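Local structure of integral membrane indolylacetylinositol arabinosyltransferase EmbB (Mycolicibacterium smegmatis MC2 155, 7BVC) at residues A274-N282 / V701-G709; I515-R526 / F624-W633. The protein probably transfers arabinose units to build the arabinan of the mycobacterial cell-wall arabinogalactan, and binds the drug ethambutol. One frame throughout, in Å; residues are numbered along the deposited sequence.

Interaction 1 (A274-N282 / V701-G709)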
ATOM      1  N   ALA B 274      29.717  20.452  -6.284  1.00 45.72           N
ATOM      2  CA  ALA B 274      29.544  21.805  -6.797  1.00 45.72           C
ATOM      3  C   ALA B 274      28.956  21.843  -8.200  1.00 45.72           C
ATOM      4  O   ALA B 274      28.535  22.916  -8.643  1.00 45.72           O
ATOM      5  CB  ALA B 274      30.880  22.546  -6.780  1.00 45.72           C
ATOM      6  N   ILE B 275      28.921  20.719  -8.912  1.00 44.33           N
ATOM      7  CA  ILE B 275      28.261  20.658 -10.209  1.00 44.33           C
ATOM      8  C   ILE B 275      26.932  19.917 -10.149  1.00 44.33           C
ATOM      9  O   ILE B 275      26.060  20.177 -10.995  1.00 44.33           O
ATOM     10  CB  ILE B 275      29.179  20.037 -11.283  1.00 44.33           C
ATOM     11  CG1 ILE B 275      29.238  18.518 -11.151  1.00 44.33           C
ATOM     12  CG2 ILE B 275      30.578  20.624 -11.191  1.00 44.33           C
ATOM     13  CD1 ILE B 275      30.143  17.873 -12.171  1.00 44.33           C
ATOM     14  N   TRP B 276      26.743  19.013  -9.186  1.00 42.74           N
ATOM     15  CA  TRP B 276      25.408  18.515  -8.889  1.00 42.74           C
ATOM     16  C   TRP B 276      24.530  19.599  -8.285  1.00 42.74           C
ATOM     17  O   TRP B 276      23.303  19.512  -8.376  1.00 42.74           O
ATOM     18  CB  TRP B 276      25.493  17.323  -7.939  1.00 42.74           C
ATOM     19  CG  TRP B 276      24.169  16.726  -7.605  1.00 42.74           C
ATOM     20  CD1 TRP B 276      23.411  16.982  -6.502  1.00 42.74           C
ATOM     21  CD2 TRP B 276      23.443  15.766  -8.378  1.00 42.74           C
ATOM     22  NE1 TRP B 276      22.256  16.242  -6.540  1.00 42.74           N
ATOM     23  CE2 TRP B 276      22.252  15.488  -7.683  1.00 42.74           C
ATOM     24  CE3 TRP B 276      23.684  15.117  -9.590  1.00 42.74           C
ATOM     25  CZ2 TRP B 276      21.307  14.587  -8.157  1.00 42.74           C
ATOM     26  CZ3 TRP B 276      22.747  14.225 -10.057  1.00 42.74           C
ATOM     27  CH2 TRP B 276      21.572  13.967  -9.345  1.00 42.74           C
ATOM     28  N   TYR B 277      25.133  20.616  -7.667  1.00 43.73           N
ATOM     29  CA  TYR B 277      24.360  21.754  -7.188  1.00 43.73           C
ATOM     30  C   TYR B 277      23.758  22.546  -8.342  1.00 43.73           C
ATOM     31  O   TYR B 277      22.741  23.225  -8.161  1.00 43.73           O
ATOM     32  CB  TYR B 277      25.247  22.651  -6.327  1.00 43.73           C
ATOM     33  CG  TYR B 277      24.578  23.913  -5.842  1.00 43.73           C
ATOM     34  CD1 TYR B 277      23.640  23.876  -4.822  1.00 43.73           C
ATOM     35  CD2 TYR B 277      24.889  25.143  -6.401  1.00 43.73           C
ATOM     36  CE1 TYR B 277      23.028  25.025  -4.379  1.00 43.73           C
ATOM     37  CE2 TYR B 277      24.282  26.298  -5.962  1.00 43.73           C
ATOM     38  CZ  TYR B 277      23.353  26.233  -4.951  1.00 43.73           C
ATOM     39  OH  TYR B 277      22.746  27.383  -4.511  1.00 43.73           O
ATOM     40  N   VAL B 278      24.355  22.464  -9.524  1.00 41.90           N
ATOM     41  CA  VAL B 278      23.900  23.215 -10.690  1.00 41.90           C
ATOM     42  C   VAL B 278      23.019  22.369 -11.599  1.00 41.90           C
ATOM     43  O   VAL B 278      21.915  22.778 -11.957  1.00 41.90           O
ATOM     44  CB  VAL B 278      25.111  23.787 -11.461  1.00 41.90           C
ATOM     45  CG1 VAL B 278      24.639  24.608 -12.644  1.00 41.90           C
ATOM     46  CG2 VAL B 278      25.974  24.623 -10.539  1.00 41.90           C
ATOM     47  N   ILE B 279      23.487  21.179 -11.987  1.00 42.68           N
ATOM     48  CA  ILE B 279      22.763  20.351 -12.947  1.00 42.68           C
ATOM     49  C   ILE B 279      21.934  19.264 -12.283  1.00 42.68           C
ATOM     50  O   ILE B 279      21.204  18.547 -12.979  1.00 42.68           O
ATOM     51  CB  ILE B 279      23.725  19.714 -13.969  1.00 42.68           C
ATOM     52  CG1 ILE B 279      24.429  18.506 -13.351  1.00 42.68           C
ATOM     53  CG2 ILE B 279      24.736  20.734 -14.460  1.00 42.68           C
ATOM     54  CD1 ILE B 279      25.279  17.734 -14.324  1.00 42.68           C
ATOM     55  N   GLY B 280      22.010  19.124 -10.965  1.00 44.16           N
ATOM     56  CA  GLY B 280      21.377  18.002 -10.305  1.00 44.16           C
ATOM     57  C   GLY B 280      19.898  18.201 -10.049  1.00 44.16           C
ATOM     58  O   GLY B 280      19.334  19.276 -10.245  1.00 44.16           O
ATOM     59  N   ALA B 281      19.265  17.123  -9.597  1.00 47.11           N
ATOM     60  CA  ALA B 281      17.842  17.132  -9.302  1.00 47.11           C
ATOM     61  C   ALA B 281      17.567  17.883  -8.003  1.00 47.11           C
ATOM     62  O   ALA B 281      18.479  18.307  -7.287  1.00 47.11           O
ATOM     63  CB  ALA B 281      17.309  15.704  -9.211  1.00 47.11           C
ATOM     64  N   ASN B 282      16.286  18.042  -7.699  1.00 50.43           N
ATOM     65  CA  ASN B 282      15.827  18.696  -6.483  1.00 50.43           C
ATOM     66  C   ASN B 282      14.900  17.758  -5.718  1.00 50.43           C
ATOM     67  O   ASN B 282      14.553  16.671  -6.184  1.00 50.43           O
ATOM     68  CB  ASN B 282      15.122  20.015  -6.807  1.00 50.43           C
ATOM     69  CG  ASN B 282      16.026  21.000  -7.509  1.00 50.43           C
ATOM     70  OD1 ASN B 282      17.245  20.965  -7.352  1.00 50.43           O
ATOM     71  ND2 ASN B 282      15.432  21.893  -8.289  1.00 50.43           N
ATOM     72  N   VAL B 701      26.387   6.510 -12.229  1.00 45.88           N
ATOM     73  CA  VAL B 701      25.078   6.328 -12.848  1.00 45.88           C
ATOM     74  C   VAL B 701      24.218   7.571 -12.656  1.00 45.88           C
ATOM     75  O   VAL B 701      23.594   8.061 -13.604  1.00 45.88           O
ATOM     76  CB  VAL B 701      24.391   5.068 -12.289  1.00 45.88           C
ATOM     77  CG1 VAL B 701      22.891   5.136 -12.505  1.00 45.88           C
ATOM     78  CG2 VAL B 701      24.964   3.826 -12.945  1.00 45.88           C
ATOM     79  N   MET B 702      24.182   8.110 -11.434  1.00 48.23           N
ATOM     80  CA  MET B 702      23.389   9.313 -11.180  1.00 48.23           C
ATOM     81  C   MET B 702      23.903  10.501 -11.986  1.00 48.23           C
ATOM     82  O   MET B 702      23.115  11.237 -12.603  1.00 48.23           O
ATOM     83  CB  MET B 702      23.399   9.649  -9.690  1.00 48.23           C
ATOM     84  CG  MET B 702      22.742   8.615  -8.799  1.00 48.23           C
ATOM     85  SD  MET B 702      22.676   9.160  -7.082  1.00 48.23           S
ATOM     86  CE  MET B 702      22.988   7.621  -6.226  1.00 48.23           C
ATOM     87  N   MET B 703      25.222  10.714 -11.981  1.00 47.08           N
ATOM     88  CA  MET B 703      25.786  11.853 -12.697  1.00 47.08           C
ATOM     89  C   MET B 703      25.498  11.770 -14.191  1.00 47.08           C
ATOM     90  O   MET B 703      25.109  12.768 -14.807  1.00 47.08           O
ATOM     91  CB  MET B 703      27.289  11.944 -12.443  1.00 47.08           C
ATOM     92  CG  MET B 703      27.653  12.303 -11.014  1.00 47.08           C
ATOM     93  SD  MET B 703      27.218  14.002 -10.606  1.00 47.08           S
ATOM     94  CE  MET B 703      28.155  14.893 -11.838  1.00 47.08           C
ATOM     95  N   ALA B 704      25.665  10.589 -14.789  1.00 43.98           N
ATOM     96  CA  ALA B 704      25.379  10.442 -16.211  1.00 43.98           C
ATOM     97  C   ALA B 704      23.892  10.580 -16.501  1.00 43.98           C
ATOM     98  O   ALA B 704      23.514  11.170 -17.521  1.00 43.98           O
ATOM     99  CB  ALA B 704      25.895   9.097 -16.716  1.00 43.98           C
ATOM    100  N   SER B 705      23.036  10.053 -15.623  1.00 44.10           N
ATOM    101  CA  SER B 705      21.597  10.179 -15.821  1.00 44.10           C
ATOM    102  C   SER B 705      21.172  11.639 -15.853  1.00 44.10           C
ATOM    103  O   SER B 705      20.340  12.031 -16.679  1.00 44.10           O
ATOM    104  CB  SER B 705      20.852   9.428 -14.719  1.00 44.10           C
ATOM    105  OG  SER B 705      19.453   9.573 -14.864  1.00 44.10           O
ATOM    106  N   MET B 706      21.729  12.462 -14.967  1.00 43.54           N
ATOM    107  CA  MET B 706      21.348  13.870 -14.956  1.00 43.54           C
ATOM    108  C   MET B 706      22.122  14.719 -15.956  1.00 43.54           C
ATOM    109  O   MET B 706      21.698  15.842 -16.244  1.00 43.54           O
ATOM    110  CB  MET B 706      21.507  14.461 -13.555  1.00 43.54           C
ATOM    111  CG  MET B 706      20.418  14.029 -12.592  1.00 43.54           C
ATOM    112  SD  MET B 706      18.762  14.199 -13.278  1.00 43.54           S
ATOM    113  CE  MET B 706      18.641  15.974 -13.429  1.00 43.54           C
ATOM    114  N   ALA B 707      23.240  14.223 -16.488  1.00 43.77           N
ATOM    115  CA  ALA B 707      23.961  14.967 -17.513  1.00 43.77           C
ATOM    116  C   ALA B 707      23.493  14.643 -18.924  1.00 43.77           C
ATOM    117  O   ALA B 707      23.766  15.420 -19.844  1.00 43.77           O
ATOM    118  CB  ALA B 707      25.463  14.702 -17.403  1.00 43.77           C
ATOM    119  N   ILE B 708      22.803  13.518 -19.121  1.00 45.61           N
ATOM    120  CA  ILE B 708      22.313  13.180 -20.453  1.00 45.61           C
ATOM    121  C   ILE B 708      21.068  13.992 -20.796  1.00 45.61           C
ATOM    122  O   ILE B 708      20.876  14.396 -21.951  1.00 45.61           O
ATOM    123  CB  ILE B 708      22.051  11.664 -20.544  1.00 45.61           C
ATOM    124  CG1 ILE B 708      23.367  10.909 -20.729  1.00 45.61           C
ATOM    125  CG2 ILE B 708      21.099  11.337 -21.681  1.00 45.61           C
ATOM    126  CD1 ILE B 708      23.218   9.407 -20.656  1.00 45.61           C
ATOM    127  N   GLY B 709      20.210  14.250 -19.807  1.00 44.75           N
ATOM    128  CA  GLY B 709      18.992  14.996 -20.072  1.00 44.75           C
ATOM    129  C   GLY B 709      19.256  16.430 -20.485  1.00 44.75           C
ATOM    130  O   GLY B 709      18.527  16.993 -21.305  1.00 44.75           O
TER

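Interaction 2 (I515-R526 / F624-W633)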
ATOM      1  N   ILE B 515      10.234  -0.598  -1.529  1.00 55.41           N
ATOM      2  CA  ILE B 515      10.351  -1.757  -2.403  1.00 55.41           C
ATOM      3  C   ILE B 515       9.381  -1.690  -3.577  1.00 55.41           C
ATOM      4  O   ILE B 515       9.218  -2.678  -4.299  1.00 55.41           O
ATOM      5  CB  ILE B 515      10.162  -3.063  -1.617  1.00 55.41           C
ATOM      6  CG1 ILE B 515       8.700  -3.236  -1.213  1.00 55.41           C
ATOM      7  CG2 ILE B 515      11.059  -3.081  -0.393  1.00 55.41           C
ATOM      8  CD1 ILE B 515       8.425  -4.510  -0.454  1.00 55.41           C
ATOM      9  N   LEU B 516       8.746  -0.560  -3.791  1.00 58.10           N
ATOM     10  CA  LEU B 516       7.841  -0.495  -4.923  1.00 58.10           C
ATOM     11  C   LEU B 516       8.536   0.129  -6.127  1.00 58.10           C
ATOM     12  O   LEU B 516       9.391   1.005  -5.974  1.00 58.10           O
ATOM     13  CB  LEU B 516       6.597   0.325  -4.574  1.00 58.10           C
ATOM     14  CG  LEU B 516       5.803  -0.146  -3.354  1.00 58.10           C
ATOM     15  CD1 LEU B 516       4.560   0.704  -3.160  1.00 58.10           C
ATOM     16  CD2 LEU B 516       5.440  -1.615  -3.478  1.00 58.10           C
ATOM     17  N   PRO B 517       8.196  -0.304  -7.341  1.00 58.48           N
ATOM     18  CA  PRO B 517       8.832   0.254  -8.552  1.00 58.48           C
ATOM     19  C   PRO B 517       8.138   1.523  -9.037  1.00 58.48           C
ATOM     20  O   PRO B 517       7.488   1.568 -10.089  1.00 58.48           O
ATOM     21  CB  PRO B 517       8.708  -0.904  -9.544  1.00 58.48           C
ATOM     22  CG  PRO B 517       7.432  -1.572  -9.156  1.00 58.48           C
ATOM     23  CD  PRO B 517       7.274  -1.407  -7.662  1.00 58.48           C
ATOM     24  N   THR B 518       8.274   2.590  -8.251  1.00 57.94           N
ATOM     25  CA  THR B 518       7.640   3.864  -8.568  1.00 57.94           C
ATOM     26  C   THR B 518       8.664   4.990  -8.564  1.00 57.94           C
ATOM     27  O   THR B 518       9.870   4.738  -8.481  1.00 57.94           O
ATOM     28  CB  THR B 518       6.517   4.169  -7.573  1.00 57.94           C
ATOM     29  OG1 THR B 518       7.034   4.140  -6.239  1.00 57.94           O
ATOM     30  CG2 THR B 518       5.396   3.145  -7.698  1.00 57.94           C
ATOM     31  N   THR B 519       8.196   6.235  -8.662  1.00 57.57           N
ATOM     32  CA  THR B 519       9.104   7.376  -8.647  1.00 57.57           C
ATOM     33  C   THR B 519       9.594   7.692  -7.240  1.00 57.57           C
ATOM     34  O   THR B 519      10.722   8.171  -7.075  1.00 57.57           O
ATOM     35  CB  THR B 519       8.413   8.599  -9.256  1.00 57.57           C
ATOM     36  OG1 THR B 519       7.975   8.286 -10.584  1.00 57.57           O
ATOM     37  CG2 THR B 519       9.364   9.783  -9.321  1.00 57.57           C
ATOM     38  N   ASP B 520       8.779   7.418  -6.221  1.00 59.97           N
ATOM     39  CA  ASP B 520       9.193   7.688  -4.848  1.00 59.97           C
ATOM     40  C   ASP B 520      10.375   6.809  -4.453  1.00 59.97           C
ATOM     41  O   ASP B 520      11.406   7.311  -3.991  1.00 59.97           O
ATOM     42  CB  ASP B 520       8.017   7.484  -3.895  1.00 59.97           C
ATOM     43  CG  ASP B 520       8.261   8.094  -2.532  1.00 59.97           C
ATOM     44  OD1 ASP B 520       7.536   7.740  -1.579  1.00 59.97           O
ATOM     45  OD2 ASP B 520       9.180   8.931  -2.413  1.00 59.97           O
ATOM     46  N   GLY B 521      10.243   5.497  -4.624  1.00 56.68           N
ATOM     47  CA  GLY B 521      11.371   4.603  -4.454  1.00 56.68           C
ATOM     48  C   GLY B 521      11.949   4.178  -5.787  1.00 56.68           C
ATOM     49  O   GLY B 521      11.403   3.298  -6.457  1.00 56.68           O
ATOM     50  N   ALA B 522      13.063   4.788  -6.178  1.00 52.62           N
ATOM     51  CA  ALA B 522      13.668   4.582  -7.482  1.00 52.62           C
ATOM     52  C   ALA B 522      15.065   3.995  -7.317  1.00 52.62           C
ATOM     53  O   ALA B 522      15.475   3.609  -6.218  1.00 52.62           O
ATOM     54  CB  ALA B 522      13.692   5.899  -8.260  1.00 52.62           C
ATOM     55  N   ILE B 523      15.800   3.914  -8.428  1.00 51.14           N
ATOM     56  CA  ILE B 523      17.143   3.339  -8.395  1.00 51.14           C
ATOM     57  C   ILE B 523      18.046   4.135  -7.462  1.00 51.14           C
ATOM     58  O   ILE B 523      18.829   3.564  -6.693  1.00 51.14           O
ATOM     59  CB  ILE B 523      17.723   3.262  -9.820  1.00 51.14           C
ATOM     60  CG1 ILE B 523      17.063   2.131 -10.605  1.00 51.14           C
ATOM     61  CG2 ILE B 523      19.225   3.053  -9.782  1.00 51.14           C
ATOM     62  CD1 ILE B 523      17.573   2.004 -12.016  1.00 51.14           C
ATOM     63  N   SER B 524      17.940   5.462  -7.497  1.00 50.45           N
ATOM     64  CA  SER B 524      18.830   6.321  -6.730  1.00 50.45           C
ATOM     65  C   SER B 524      18.372   6.549  -5.296  1.00 50.45           C
ATOM     66  O   SER B 524      19.176   6.992  -4.471  1.00 50.45           O
ATOM     67  CB  SER B 524      18.981   7.674  -7.427  1.00 50.45           C
ATOM     68  OG  SER B 524      17.750   8.376  -7.439  1.00 50.45           O
ATOM     69  N   ARG B 525      17.113   6.260  -4.978  1.00 51.90           N
ATOM     70  CA  ARG B 525      16.571   6.524  -3.652  1.00 51.90           C
ATOM     71  C   ARG B 525      16.650   5.319  -2.721  1.00 51.90           C
ATOM     72  O   ARG B 525      16.008   5.327  -1.667  1.00 51.90           O
ATOM     73  CB  ARG B 525      15.122   6.998  -3.765  1.00 51.90           C
ATOM     74  CG  ARG B 525      14.910   8.071  -4.814  1.00 51.90           C
ATOM     75  CD  ARG B 525      14.601   9.408  -4.172  1.00 51.90           C
ATOM     76  NE  ARG B 525      13.287   9.417  -3.538  1.00 51.90           N
ATOM     77  CZ  ARG B 525      12.824  10.416  -2.795  1.00 51.90           C
ATOM     78  NH1 ARG B 525      13.570  11.491  -2.587  1.00 51.90           N
ATOM     79  NH2 ARG B 525      11.616  10.338  -2.259  1.00 51.90           N
ATOM     80  N   ARG B 526      17.417   4.290  -3.082  1.00 53.08           N
ATOM     81  CA  ARG B 526      17.608   3.126  -2.228  1.00 53.08           C
ATOM     82  C   ARG B 526      19.018   3.016  -1.669  1.00 53.08           C
ATOM     83  O   ARG B 526      19.221   2.297  -0.679  1.00 53.08           O
ATOM     84  CB  ARG B 526      17.277   1.842  -3.000  1.00 53.08           C
ATOM     85  CG  ARG B 526      15.904   1.856  -3.644  1.00 53.08           C
ATOM     86  CD  ARG B 526      15.619   0.574  -4.401  1.00 53.08           C
ATOM     87  NE  ARG B 526      14.255   0.546  -4.918  1.00 53.08           N
ATOM     88  CZ  ARG B 526      13.658  -0.538  -5.398  1.00 53.08           C
ATOM     89  NH1 ARG B 526      14.304  -1.694  -5.430  1.00 53.08           N
ATOM     90  NH2 ARG B 526      12.414  -0.468  -5.846  1.00 53.08           N
ATOM     91  N   PHE B 624      19.405  -5.669  -5.962  1.00 47.18           N
ATOM     92  CA  PHE B 624      18.194  -5.097  -5.383  1.00 47.18           C
ATOM     93  C   PHE B 624      18.045  -3.629  -5.766  1.00 47.18           C
ATOM     94  O   PHE B 624      16.931  -3.160  -6.023  1.00 47.18           O
ATOM     95  CB  PHE B 624      18.197  -5.245  -3.864  1.00 47.18           C
ATOM     96  CG  PHE B 624      17.182  -4.380  -3.175  1.00 47.18           C
ATOM     97  CD1 PHE B 624      15.844  -4.730  -3.177  1.00 47.18           C
ATOM     98  CD2 PHE B 624      17.563  -3.214  -2.535  1.00 47.18           C
ATOM     99  CE1 PHE B 624      14.905  -3.933  -2.552  1.00 47.18           C
ATOM    100  CE2 PHE B 624      16.626  -2.415  -1.909  1.00 47.18           C
ATOM    101  CZ  PHE B 624      15.298  -2.775  -1.918  1.00 47.18           C
ATOM    102  N   CYS B 625      19.154  -2.886  -5.790  1.00 49.55           N
ATOM    103  CA  CYS B 625      19.096  -1.471  -6.142  1.00 49.55           C
ATOM    104  C   CYS B 625      18.606  -1.276  -7.570  1.00 49.55           C
ATOM    105  O   CYS B 625      17.726  -0.448  -7.828  1.00 49.55           O
ATOM    106  CB  CYS B 625      20.470  -0.825  -5.968  1.00 49.55           C
ATOM    107  SG  CYS B 625      21.044  -0.734  -4.268  1.00 49.55           S
ATOM    108  N   PHE B 626      19.165  -2.030  -8.514  1.00 48.93           N
ATOM    109  CA  PHE B 626      18.902  -1.800  -9.930  1.00 48.93           C
ATOM    110  C   PHE B 626      17.573  -2.382 -10.412  1.00 48.93           C
ATOM    111  O   PHE B 626      17.387  -2.527 -11.625  1.00 48.93           O
ATOM    112  CB  PHE B 626      20.047  -2.356 -10.777  1.00 48.93           C
ATOM    113  CG  PHE B 626      21.051  -1.321 -11.176  1.00 48.93           C
ATOM    114  CD1 PHE B 626      20.856  -0.554 -12.307  1.00 48.93           C
ATOM    115  CD2 PHE B 626      22.187  -1.108 -10.416  1.00 48.93           C
ATOM    116  CE1 PHE B 626      21.774   0.402 -12.679  1.00 48.93           C
ATOM    117  CE2 PHE B 626      23.110  -0.150 -10.782  1.00 48.93           C
ATOM    118  CZ  PHE B 626      22.902   0.605 -11.917  1.00 48.93           C
ATOM    119  N   ALA B 627      16.648  -2.714  -9.514  1.00 49.64           N
ATOM    120  CA  ALA B 627      15.386  -3.352  -9.881  1.00 49.64           C
ATOM    121  C   ALA B 627      14.212  -2.382  -9.848  1.00 49.64           C
ATOM    122  O   ALA B 627      13.111  -2.749  -9.432  1.00 49.64           O
ATOM    123  CB  ALA B 627      15.116  -4.546  -8.974  1.00 49.64           C
ATOM    124  N   SER B 628      14.411  -1.140 -10.280  1.00 52.26           N
ATOM    125  CA  SER B 628      13.343  -0.150 -10.283  1.00 52.26           C
ATOM    126  C   SER B 628      13.567   0.815 -11.439  1.00 52.26           C
ATOM    127  O   SER B 628      14.498   0.662 -12.233  1.00 52.26           O
ATOM    128  CB  SER B 628      13.279   0.590  -8.946  1.00 52.26           C
ATOM    129  OG  SER B 628      12.123   1.404  -8.877  1.00 52.26           O
ATOM    130  N   THR B 629      12.699   1.820 -11.530  1.00 54.16           N
ATOM    131  CA  THR B 629      12.786   2.807 -12.593  1.00 54.16           C
ATOM    132  C   THR B 629      13.845   3.859 -12.267  1.00 54.16           C
ATOM    133  O   THR B 629      14.420   3.890 -11.177  1.00 54.16           O
ATOM    134  CB  THR B 629      11.433   3.476 -12.819  1.00 54.16           C
ATOM    135  OG1 THR B 629      11.162   4.384 -11.745  1.00 54.16           O
ATOM    136  CG2 THR B 629      10.330   2.436 -12.881  1.00 54.16           C
ATOM    137  N   ASN B 630      14.097   4.734 -13.237  1.00 51.33           N
ATOM    138  CA  ASN B 630      15.101   5.781 -13.085  1.00 51.33           C
ATOM    139  C   ASN B 630      14.458   7.161 -13.173  1.00 51.33           C
ATOM    140  O   ASN B 630      14.989   8.059 -13.833  1.00 51.33           O
ATOM    141  CB  ASN B 630      16.191   5.628 -14.147  1.00 51.33           C
ATOM    142  CG  ASN B 630      17.421   6.451 -13.840  1.00 51.33           C
ATOM    143  OD1 ASN B 630      17.774   6.653 -12.680  1.00 51.33           O
ATOM    144  ND2 ASN B 630      18.080   6.941 -14.883  1.00 51.33           N
ATOM    145  N   GLY B 631      13.313   7.336 -12.524  1.00 50.66           N
ATOM    146  CA  GLY B 631      12.546   8.567 -12.621  1.00 50.66           C
ATOM    147  C   GLY B 631      12.834   9.522 -11.476  1.00 50.66           C
ATOM    148  O   GLY B 631      13.067   9.100 -10.343  1.00 50.66           O
ATOM    149  N   TRP B 632      12.818  10.812 -11.791  1.00 48.70           N
ATOM    150  CA  TRP B 632      12.909  11.888 -10.816  1.00 48.70           C
ATOM    151  C   TRP B 632      11.544  12.561 -10.697  1.00 48.70           C
ATOM    152  O   TRP B 632      10.568  12.147 -11.328  1.00 48.70           O
ATOM    153  CB  TRP B 632      14.019  12.863 -11.205  1.00 48.70           C
ATOM    154  CG  TRP B 632      15.320  12.169 -11.486  1.00 48.70           C
ATOM    155  CD1 TRP B 632      15.722  11.633 -12.673  1.00 48.70           C
ATOM    156  CD2 TRP B 632      16.384  11.924 -10.558  1.00 48.70           C
ATOM    157  NE1 TRP B 632      16.970  11.076 -12.544  1.00 48.70           N
ATOM    158  CE2 TRP B 632      17.398  11.242 -11.255  1.00 48.70           C
ATOM    159  CE3 TRP B 632      16.577  12.220  -9.205  1.00 48.70           C
ATOM    160  CZ2 TRP B 632      18.586  10.849 -10.645  1.00 48.70           C
ATOM    161  CZ3 TRP B 632      17.757  11.829  -8.604  1.00 48.70           C
ATOM    162  CH2 TRP B 632      18.747  11.153  -9.322  1.00 48.70           C
ATOM    163  N   TRP B 633      11.466  13.614  -9.882  1.00 53.76           N
ATOM    164  CA  TRP B 633      10.168  13.963  -9.301  1.00 53.76           C
ATOM    165  C   TRP B 633       9.264  14.761 -10.241  1.00 53.76           C
ATOM    166  O   TRP B 633       8.236  14.255 -10.700  1.00 53.76           O
ATOM    167  CB  TRP B 633      10.379  14.716  -7.987  1.00 53.76           C
ATOM    168  CG  TRP B 633      10.293  13.820  -6.795  1.00 53.76           C
ATOM    169  CD1 TRP B 633      11.290  13.534  -5.911  1.00 53.76           C
ATOM    170  CD2 TRP B 633       9.150  13.074  -6.367  1.00 53.76           C
ATOM    171  NE1 TRP B 633      10.837  12.662  -4.953  1.00 53.76           N
ATOM    172  CE2 TRP B 633       9.524  12.364  -5.212  1.00 53.76           C
ATOM    173  CE3 TRP B 633       7.844  12.941  -6.846  1.00 53.76           C
ATOM    174  CZ2 TRP B 633       8.642  11.534  -4.527  1.00 53.76           C
ATOM    175  CZ3 TRP B 633       6.970  12.117  -6.167  1.00 53.76           C
ATOM    176  CH2 TRP B 633       7.372  11.424  -5.020  1.00 53.76           C
TER

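Interaction 1 (A274-N282 / V701-G709)
M706 reaches from helix 690-712 to the place where helix 264-279 ends, passing CZ3 and CH2 of the W276 indole. Its CB starts beside CZ3 of W276, at 3.7 Å. Next, M706 CG approaches the same ring at a slant, 3.4 Å from CH2, and SD lies beside the indole of W632. Bends at chi2 and chi3 (-48° and -66°) carry CE past the ring, on the side where G280 lies, to the end of the helix: I279 O (3.7 Å) and A281 N (4.0 Å).

One turn back, M703 SD lies 3.8 Å from W276 CE3 as an oblique Met-aromatic contact, while its CE touches I275 CD1 at 3.6 Å. G280, the first residue to leave the helix, backs the indole with CA over the ring centre. The backbone W276 O accepts a hydrogen bond from N386 ND2, and the indole NE1 makes a weak one to M382 O.

The helical segments run in roughly the same direction, at 39° and 10.9 Å between axes. Two bent methionines against one tryptophan thus pack a later predicted transmembrane helix, 690-712, on helix 264-279 of the GT-C-type part, without a hydrogen bond between the segments.

Interaction 2 (I515-R526 / F624-W633)
R526 meets F624 twice. Its NH1 hangs over one face of the phenyl ring, off-centre, in a cation-pi contact with CZ 4.9 Å from the ring centroid, and the same nitrogen gives a weak hydrogen bond to F624 O. The side chain is extended from CG to NE, long enough to carry the guanidinium across to the end of helix 608-625. There S628 CB covers a face of the guanidinium, 3.4 Å from NH2.

Two further hydrogen bonds join the loops. S628 OG, swung anti to its own N (chi1 -171°), donates to G521 O at 3.2 Å, in the carbonyl plane and on a lone pair. I523 N sits almost in line with the T629 carbonyl, 3.1 Å from its O, though its N-H is bent from that line (150°). I523 CG1 lies 3.2 Å from T629 O, with CD1 near S628 O.

At the far end W633 is met from several directions: T519 CG2 sits over one face of the indole, D520 OD2 lies at its edge 3.4 Å from CZ2, and W633 NE1 stands over the R525 guanidinium, the two planes nearly perpendicular.

In a second shell R525 grips D520 side-on, NE to the backbone O (2.9 Å) and NH2 to OD2 (2.8 Å, a salt bridge), which should hold the guanidinium against rotation and tie the carboxylate to it through OD2. R526 NH2 bonds weakly to L516 O. R525 also touches H580 of the ethambutol pocket, whereas P517 and F624 pack against another protein chain. The whole is a buried loop-to-loop junction in the GT-C-type domain.

The centres of the two interactions lie 16 Å apart, and residues 515-526 and 624-633 fall within the long span of chain closed by interaction 1. Helix 690-712 is common ground: S705 OG and N630 ND2 form a probable hydrogen bond of 3.0 Å, and M706 SD comes 3.7 Å from W632 NE1. From the other segment of interaction 1, A281 CB packs on W632 CE3 at 3.6 Å, so W632 touches both segments of that contact. The side chain of its neighbour W633 comes within about 6 Å of bound ethambutol, so interaction 2 touches the helix pair on one hand and comes close to the drug pocket on the other.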